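Long-range contact in p-47 protein (Clostridium botulinum E1 str. 'BoNT E Beluga', PDB 5WIX), which is of unknown function but has a tulip-domain fold resembling bactericidal/permeability-increasing protein, and so may bind lipids: residues 83-87 with 98-103. Sequence-based numbering, arbitrary orientation.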
# COMPACT_ATOMS: atom_id res chain seq x y z
N PHE A 83 -24.43 -18.62 10.61
CA PHE A 83 -25.64 -19.32 10.19
C PHE A 83 -25.52 -20.80 10.53
O PHE A 83 -24.72 -21.52 9.94
CB PHE A 83 -25.88 -19.17 8.68
CG PHE A 83 -26.10 -17.75 8.20
CD1 PHE A 83 -27.32 -17.37 7.66
CD2 PHE A 83 -25.07 -16.81 8.25
CE1 PHE A 83 -27.52 -16.07 7.20
CE2 PHE A 83 -25.27 -15.52 7.79
CZ PHE A 83 -26.49 -15.15 7.26
N ILE A 84 -26.33 -21.27 11.48
CA ILE A 84 -26.41 -22.69 11.75
C ILE A 84 -27.56 -23.25 10.94
O ILE A 84 -28.59 -22.58 10.82
CB ILE A 84 -26.62 -22.98 13.25
CG1 ILE A 84 -25.93 -21.89 14.09
CG2 ILE A 84 -26.15 -24.38 13.60
CD1 ILE A 84 -25.79 -22.22 15.56
N LYS A 85 -27.41 -24.43 10.36
CA LYS A 85 -28.53 -25.02 9.63
C LYS A 85 -28.88 -26.42 10.16
O LYS A 85 -29.89 -27.01 9.77
CB LYS A 85 -28.24 -25.07 8.13
CG LYS A 85 -29.48 -24.85 7.27
CD LYS A 85 -29.40 -23.56 6.45
CE LYS A 85 -30.69 -23.31 5.68
NZ LYS A 85 -30.54 -22.25 4.64
N GLU A 86 -28.05 -26.93 11.06
CA GLU A 86 -28.34 -28.17 11.77
C GLU A 86 -27.62 -28.14 13.10
O GLU A 86 -26.54 -27.57 13.21
CB GLU A 86 -27.90 -29.40 10.96
CG GLU A 86 -28.33 -30.73 11.59
CD GLU A 86 -27.59 -31.94 11.01
OE1 GLU A 86 -27.19 -31.90 9.83
OE2 GLU A 86 -27.41 -32.93 11.76
N GLY A 87 -28.22 -28.72 14.13
CA GLY A 87 -27.58 -28.75 15.42
C GLY A 87 -28.49 -28.89 16.62
O GLY A 87 -29.72 -28.90 16.50
N LEU A 98 -30.49 -26.11 17.32
CA LEU A 98 -29.94 -24.85 16.82
C LEU A 98 -30.11 -24.67 15.31
O LEU A 98 -29.52 -23.76 14.73
CB LEU A 98 -28.46 -24.75 17.20
CG LEU A 98 -28.18 -24.86 18.70
CD1 LEU A 98 -26.73 -24.51 19.06
CD2 LEU A 98 -29.15 -23.98 19.46
N SER A 99 -30.92 -25.52 14.69
CA SER A 99 -31.24 -25.38 13.26
C SER A 99 -31.86 -24.00 12.98
O SER A 99 -32.98 -23.71 13.40
CB SER A 99 -32.21 -26.48 12.80
OG SER A 99 -31.74 -27.78 13.14
N GLY A 100 -31.11 -23.14 12.29
CA GLY A 100 -31.64 -21.86 11.86
C GLY A 100 -31.35 -20.66 12.75
O GLY A 100 -31.61 -19.53 12.34
N VAL A 101 -30.81 -20.89 13.95
CA VAL A 101 -30.43 -19.77 14.82
C VAL A 101 -29.23 -19.04 14.23
O VAL A 101 -28.31 -19.64 13.66
CB VAL A 101 -30.08 -20.22 16.24
CG1 VAL A 101 -30.37 -19.09 17.23
CG2 VAL A 101 -30.89 -21.44 16.62
N ILE A 102 -29.23 -17.71 14.36
CA ILE A 102 -28.19 -16.92 13.72
C ILE A 102 -27.53 -15.96 14.72
O ILE A 102 -27.95 -14.81 14.86
CB ILE A 102 -28.75 -16.14 12.52
CG1 ILE A 102 -29.51 -17.09 11.60
CG2 ILE A 102 -27.62 -15.46 11.77
CD1 ILE A 102 -30.17 -16.41 10.43
N PRO A 103 -26.51 -16.47 15.44
CA PRO A 103 -25.76 -15.68 16.41
C PRO A 103 -24.81 -14.71 15.75
O PRO A 103 -24.36 -14.92 14.62
CB PRO A 103 -24.99 -16.74 17.22
CG PRO A 103 -24.94 -17.94 16.36
CD PRO A 103 -26.13 -17.90 15.46
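Ile84 and Gly100 meet through their backbones where the end of strand 78-85 runs against the turn that leads into strand 104-113, in a contact that joins main-chain hydrogen bonds to a small apolar cluster, far from the centre of this elongated chain. Gly100 N donates to Ile84 O over 3.0 Å, approaching from above the carbonyl plane, 54° out of it. Ile84 N in turn points at Val101 O, a nearly straight but weak bond of 3.4 Å. At the other end of the contact, Leu98 N donates a weak bond to Gly87 O at 3.0 Å.

Residues 98-101 form a type II beta turn, with Gly100 at its third position in a left-handed backbone conformation (phi 95°) that calls for glycine; Val101 N to Leu98 O closes it. Lys85 and Glu86 both face Ile63 and make a classic beta bulge, at which the chain turns a corner and passes into strand 87-91. The turn lies beside the end of strand 78-85, next to the corner at Glu86, and leads into strand 104-113, which pairs with strand 78-85 in the antiparallel sheet of this tulip-fold protein. Just before strand 104-113, Pro103 is hydrogen-bonded through its backbone to Ile82.

The buried side chain of Ile84 points toward the turn and carries much of the apolar contact. With CG1 roughly anti to its carbonyl carbon, on the side of the backbone N, the branch passes close to Val101 O and carries CD1 to within 4.0 Å of Leu98 CB, while CG1 also lies beside the Pro103 ring at CD. Both Ile84 and Leu98 continue onto Met62 of strand 58-70. At the end nearer strand 104-113, the CD1 methyl of Ile102 approaches the Phe83 ring obliquely, 4.1 Å from its CD1. At the other end, the exposed Ser99 places its hydroxyl OG 3.7 Å from Glu86 CA.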